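Local structure of protein kinase A regulatory subunit, putative (Trypanosoma cruzi, 6FTF) at residues Asp70-Lys82 with Val109-Val121. The protein serves as the regulatory subunit of a cAMP-independent protein kinase A and binds the nucleoside analogue 7-cyano-7-deazainosine in two cyclic nucleotide-binding domains. Numbering follows the deposited sequence. Where two conformers were deposited one is given.
Sequences DCIMEAGQTTCNK and VGELELMYDTPVV. With 7CI (7-cyano-7-deazainosine), chain F.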
loop_
_atom_site.group_PDB
_atom_site.type_symbol
_atom_site.label_atom_id
_atom_site.label_comp_id
_atom_site.label_asym_id
_atom_site.label_seq_id
_atom_site.Cartn_x
_atom_site.Cartn_y
_atom_site.Cartn_z
ATOM N N ASP A 70 27.852 -1.222 1.394
ATOM C CA ASP A 70 27.639 -0.677 2.725
ATOM C C ASP A 70 26.437 -1.352 3.368
ATOM O O ASP A 70 25.440 -1.653 2.705
ATOM C CB ASP A 70 27.303 0.812 2.657
ATOM C CG ASP A 70 28.485 1.692 2.340
ATOM O OD1 ASP A 70 29.648 1.227 2.371
ATOM O OD2 ASP A 70 28.226 2.895 2.076
ATOM N N CYS A 71 26.516 -1.556 4.675
ATOM C CA CYS A 71 25.370 -2.023 5.450
ATOM C C CYS A 71 24.683 -0.831 6.098
ATOM O O CYS A 71 25.312 -0.081 6.851
ATOM C CB CYS A 71 25.798 -3.020 6.523
ATOM S SG CYS A 71 26.369 -4.568 5.849
ATOM N N ILE A 72 23.412 -0.618 5.761
ATOM C CA ILE A 72 22.628 0.408 6.440
ATOM C C ILE A 72 22.441 0.036 7.905
ATOM O O ILE A 72 22.475 0.896 8.793
ATOM C CB ILE A 72 21.285 0.622 5.712
ATOM C CG1 ILE A 72 21.529 1.108 4.281
ATOM C CG2 ILE A 72 20.407 1.607 6.471
ATOM C CD1 ILE A 72 20.301 1.189 3.417
ATOM N N MET A 73 22.217 -1.248 8.174
ATOM C CA MET A 73 22.096 -1.788 9.518
ATOM C C MET A 73 22.497 -3.251 9.437
ATOM O O MET A 73 22.458 -3.862 8.365
ATOM C CB MET A 73 20.681 -1.607 10.077
ATOM C CG MET A 73 19.585 -2.228 9.243
ATOM S SD MET A 73 17.915 -1.742 9.773
ATOM C CE MET A 73 17.883 -0.055 9.190
ATOM N N GLU A 74 22.901 -3.799 10.579
ATOM C CA GLU A 74 23.410 -5.162 10.651
ATOM C C GLU A 74 22.690 -5.936 11.738
ATOM O O GLU A 74 22.424 -5.405 12.820
ATOM C CB GLU A 74 24.916 -5.163 10.925
ATOM C CG GLU A 74 25.729 -4.514 9.815
ATOM C CD GLU A 74 27.209 -4.418 10.148
ATOM O OE1 GLU A 74 27.788 -5.440 10.576
ATOM O OE2 GLU A 74 27.783 -3.316 9.989
ATOM N N ALA A 75 22.403 -7.197 11.443
ATOM C CA ALA A 75 21.695 -8.052 12.387
ATOM C C ALA A 75 22.353 -7.978 13.757
ATOM O O ALA A 75 23.580 -8.087 13.877
ATOM C CB ALA A 75 21.701 -9.493 11.876
ATOM N N GLY A 76 21.535 -7.760 14.791
ATOM C CA GLY A 76 21.988 -7.706 16.168
ATOM C C GLY A 76 22.214 -6.310 16.719
ATOM O O GLY A 76 22.285 -6.141 17.944
ATOM N N GLN A 77 22.337 -5.309 15.853
ATOM C CA GLN A 77 22.651 -3.968 16.318
ATOM C C GLN A 77 21.533 -3.404 17.183
ATOM O O GLN A 77 20.344 -3.615 16.919
ATOM C CB GLN A 77 22.861 -3.044 15.128
ATOM C CG GLN A 77 24.218 -3.164 14.488
ATOM C CD GLN A 77 24.413 -2.145 13.386
ATOM O OE1 GLN A 77 23.511 -1.890 12.587
ATOM N NE2 GLN A 77 25.588 -1.533 13.352
ATOM N N THR A 78 21.932 -2.661 18.215
ATOM C CA THR A 78 21.019 -1.935 19.089
ATOM C C THR A 78 21.180 -0.427 18.959
ATOM O O THR A 78 20.549 0.325 19.712
ATOM C CB THR A 78 21.254 -2.338 20.547
ATOM O OG1 THR A 78 22.576 -1.956 20.946
ATOM C CG2 THR A 78 21.087 -3.834 20.718
ATOM N N THR A 79 22.005 0.027 18.020
ATOM C CA THR A 79 22.374 1.426 17.877
ATOM C C THR A 79 21.789 2.070 16.627
ATOM O O THR A 79 22.191 3.181 16.271
ATOM C CB THR A 79 23.895 1.529 17.830
ATOM O OG1 THR A 79 24.392 0.661 16.810
ATOM C CG2 THR A 79 24.492 1.122 19.157
ATOM N N CYS A 80 20.866 1.397 15.942
ATOM C CA CYS A 80 20.249 1.971 14.755
ATOM C C CYS A 80 19.057 2.817 15.189
ATOM O O CYS A 80 19.187 4.030 15.373
ATOM C CB CYS A 80 19.853 0.854 13.792
ATOM S SG CYS A 80 19.002 1.471 12.334
ATOM N N ASN A 81 17.907 2.188 15.399
ATOM C CA ASN A 81 16.730 2.874 15.922
ATOM C C ASN A 81 16.294 4.009 15.008
ATOM O O ASN A 81 15.754 5.011 15.469
ATOM C CB ASN A 81 16.973 3.411 17.334
ATOM C CG ASN A 81 17.597 2.380 18.247
ATOM O OD1 ASN A 81 17.054 1.291 18.423
ATOM N ND2 ASN A 81 18.755 2.710 18.814
ATOM N N LYS A 82 16.524 3.856 13.710
ATOM C CA LYS A 82 16.154 4.847 12.710
ATOM C C LYS A 82 15.358 4.162 11.610
ATOM O O LYS A 82 15.523 2.963 11.365
ATOM C CB LYS A 82 17.403 5.486 12.114
ATOM C CG LYS A 82 18.150 6.364 13.104
ATOM C CD LYS A 82 19.481 6.856 12.543
ATOM C CE LYS A 82 20.563 5.807 12.644
ATOM N NZ LYS A 82 21.077 5.701 14.046
ATOM N N VAL A 109 13.311 0.631 5.380
ATOM C CA VAL A 109 13.999 -0.331 6.232
ATOM C C VAL A 109 14.115 0.237 7.637
ATOM O O VAL A 109 14.278 1.447 7.836
ATOM C CB VAL A 109 15.383 -0.781 5.708
ATOM C CG1 VAL A 109 15.223 -1.616 4.441
ATOM C CG2 VAL A 109 16.309 0.409 5.498
ATOM N N GLY A 110 14.054 -0.662 8.621
ATOM C CA GLY A 110 14.121 -0.301 10.022
ATOM C C GLY A 110 12.788 -0.303 10.726
ATOM O O GLY A 110 12.737 -0.108 11.948
ATOM N N GLU A 111 11.704 -0.519 9.990
ATOM C CA GLU A 111 10.385 -0.434 10.592
ATOM C C GLU A 111 10.083 -1.611 11.505
ATOM O O GLU A 111 9.337 -1.456 12.467
ATOM C CB GLU A 111 9.320 -0.285 9.500
ATOM C CG GLU A 111 8.802 -1.561 8.865
ATOM C CD GLU A 111 9.805 -2.350 8.062
ATOM O OE1 GLU A 111 9.497 -3.553 7.819
ATOM O OE2 GLU A 111 10.853 -1.802 7.657
ATOM N N LEU A 112 10.647 -2.775 11.217
ATOM C CA LEU A 112 10.402 -3.941 12.056
ATOM C C LEU A 112 10.907 -3.688 13.470
ATOM O O LEU A 112 10.219 -3.971 14.463
ATOM C CB LEU A 112 11.116 -5.134 11.422
ATOM C CG LEU A 112 10.863 -6.548 11.919
ATOM C CD1 LEU A 112 9.416 -6.935 11.791
ATOM C CD2 LEU A 112 11.694 -7.493 11.086
ATOM N N GLU A 113 12.100 -3.107 13.567
ATOM C CA GLU A 113 12.722 -2.824 14.844
ATOM C C GLU A 113 11.987 -1.730 15.605
ATOM O O GLU A 113 11.871 -1.800 16.831
ATOM C CB GLU A 113 14.159 -2.396 14.587
ATOM C CG GLU A 113 15.044 -3.513 14.060
ATOM C CD GLU A 113 14.775 -3.953 12.625
ATOM O OE1 GLU A 113 14.244 -3.149 11.808
ATOM O OE2 GLU A 113 15.104 -5.106 12.295
ATOM N N LEU A 114 11.515 -0.695 14.902
ATOM C CA LEU A 114 10.804 0.400 15.558
ATOM C C LEU A 114 9.405 -0.007 15.990
ATOM O O LEU A 114 8.954 0.375 17.073
ATOM C CB LEU A 114 10.757 1.615 14.637
ATOM C CG LEU A 114 12.091 2.319 14.438
ATOM C CD1 LEU A 114 11.997 3.333 13.327
ATOM C CD2 LEU A 114 12.529 2.974 15.715
ATOM N N MET A 115 8.708 -0.778 15.165
ATOM C CA MET A 115 7.350 -1.185 15.501
ATOM C C MET A 115 7.337 -2.187 16.652
ATOM O O MET A 115 6.428 -2.160 17.490
ATOM C CB MET A 115 6.680 -1.765 14.253
ATOM C CG MET A 115 5.160 -1.939 14.349
ATOM S SD MET A 115 4.365 -2.543 12.826
ATOM C CE MET A 115 4.477 -1.113 11.743
ATOM N N TYR A 116 8.313 -3.088 16.697
ATOM C CA TYR A 116 8.294 -4.199 17.644
ATOM C C TYR A 116 9.391 -4.127 18.701
ATOM O O TYR A 116 9.525 -5.062 19.510
ATOM C CB TYR A 116 8.346 -5.519 16.872
ATOM C CG TYR A 116 7.158 -5.690 15.944
ATOM C CD1 TYR A 116 5.887 -5.876 16.457
ATOM C CD2 TYR A 116 7.298 -5.661 14.565
ATOM C CE1 TYR A 116 4.782 -6.015 15.617
ATOM C CE2 TYR A 116 6.215 -5.814 13.740
ATOM C CZ TYR A 116 4.970 -5.992 14.268
ATOM O OH TYR A 116 3.954 -6.145 13.385
ATOM N N ASP A 117 10.171 -3.049 18.717
ATOM C CA ASP A 117 11.130 -2.759 19.785
ATOM C C ASP A 117 12.098 -3.921 19.993
ATOM O O ASP A 117 12.159 -4.543 21.054
ATOM C CB ASP A 117 10.428 -2.362 21.090
ATOM C CG ASP A 117 11.360 -1.653 22.060
ATOM O OD1 ASP A 117 12.279 -0.943 21.597
ATOM O OD2 ASP A 117 11.174 -1.809 23.284
ATOM N N THR A 118 12.874 -4.199 18.957
ATOM C CA THR A 118 13.811 -5.306 19.002
ATOM C C THR A 118 15.089 -4.917 18.264
ATOM O O THR A 118 15.060 -4.039 17.391
ATOM C CB THR A 118 13.144 -6.547 18.379
ATOM O OG1 THR A 118 13.861 -7.742 18.722
ATOM C CG2 THR A 118 13.000 -6.410 16.853
ATOM N N PRO A 119 16.220 -5.533 18.605
ATOM C CA PRO A 119 17.447 -5.256 17.853
ATOM C C PRO A 119 17.287 -5.660 16.398
ATOM O O PRO A 119 16.389 -6.415 16.030
ATOM C CB PRO A 119 18.503 -6.115 18.563
ATOM C CG PRO A 119 17.978 -6.295 19.930
ATOM C CD PRO A 119 16.489 -6.418 19.751
ATOM N N VAL A 120 18.176 -5.131 15.558
ATOM C CA VAL A 120 18.073 -5.353 14.121
ATOM C C VAL A 120 17.956 -6.836 13.819
ATOM O O VAL A 120 18.803 -7.640 14.225
ATOM C CB VAL A 120 19.263 -4.706 13.392
ATOM C CG1 VAL A 120 19.217 -5.039 11.919
ATOM C CG2 VAL A 120 19.249 -3.184 13.614
ATOM N N VAL A 121 16.921 -7.193 13.062
ATOM C CA VAL A 121 16.645 -8.596 12.772
ATOM C C VAL A 121 17.494 -9.105 11.613
ATOM O O VAL A 121 18.016 -10.228 11.658
ATOM C CB VAL A 121 15.141 -8.769 12.503
ATOM C CG1 VAL A 121 14.812 -10.190 12.061
ATOM C CG2 VAL A 121 14.334 -8.399 13.747
HETATM C C1 7CI F . 13.712 -5.575 6.603
HETATM N N1 7CI F . 13.277 -6.999 6.757
HETATM O O1 7CI F . 15.039 -5.456 7.094
HETATM C C2 7CI F . 12.552 -7.659 5.853
HETATM N N2 7CI F . 12.019 -7.241 4.677
HETATM O O2 7CI F . 12.786 -3.445 6.747
HETATM C C3 7CI F . 11.295 -8.120 3.962
HETATM N N3 7CI F . 11.105 -9.431 4.416
HETATM O O3 7CI F . 13.311 -3.335 9.308
HETATM C C4 7CI F . 11.629 -9.862 5.594
HETATM N N4 7CI F . 13.304 -11.129 9.203
HETATM C C5 7CI F . 12.385 -8.983 6.371
HETATM O O5 7CI F . 11.397 -11.060 5.930
HETATM C C6 7CI F . 13.089 -9.076 7.632
HETATM C C7 7CI F . 13.638 -7.796 7.795
HETATM C C8 7CI F . 13.207 -10.200 8.489
HETATM C C9 7CI F . 12.899 -4.651 7.386
HETATM C C10 7CI F . 13.625 -4.553 8.623
HETATM C C11 7CI F . 15.065 -4.522 8.151
HETATM C C12 7CI F . 16.115 -4.966 9.265
HETATM O O4 7CI F . 15.688 -6.162 9.881
HETATM O O HOH W 1 16.672 -1.808 16.938
HETATM O O HOH W 2 15.114 0.789 13.097
#
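The peptide groups of G76, Q77 and V120 meet across the contact through two nearly straight hydrogen bonds: V120 N reaches Q77 O (3.0 Å) in the carbonyl plane, while G76 N gives its hydrogen to V120 O (2.8 Å), tilted 20° from the V120 carbonyl plane. Another flat group, the carboxylate of E113, is held by both oxygens. OE2 receives V121 N on its anti side, 15° out of plane, and also the ligand hydroxyl O4 (2.7 Å from E113 OE2), while OE1 takes hydroxyl O3. The Q77 amide folds back within 70-82, and in one of its two conformers OE1 accepts E74 N from above the carbonyl plane; the backbone bond from Q77 N to E74 O closes the type II turn E74-Q77. G76, with positive phi, suits the third position of that turn.

The branched side chain of V120 packs against the turn: CB sits 3.3 Å from E74 O, and CG2 packs on Q77 CB and C80 CB. M73 crosses it, CG against V120 CG1 (3.9 Å). With CG between its backbone N and carbonyl carbon (chi1 58°) and a bend at chi3, the flexible thioether brings CE over G110 CA (3.9 Å) and SD to ligand C12 (3.7 Å). G110, lacking a side chain, leaves K82 O and this methyl their places and occupies the N-cap position of helix 111-116; a water bridges K82 O and G110 O.

The G-E-L sequence opening a short helix, followed by a loop that reaches the ligand through V121 and, just beyond, A122 N, is the phosphate-binding cassette of cyclic nucleotide-binding domains; here E113 grips ribose hydroxyls, consistent with a pocket for nucleosides.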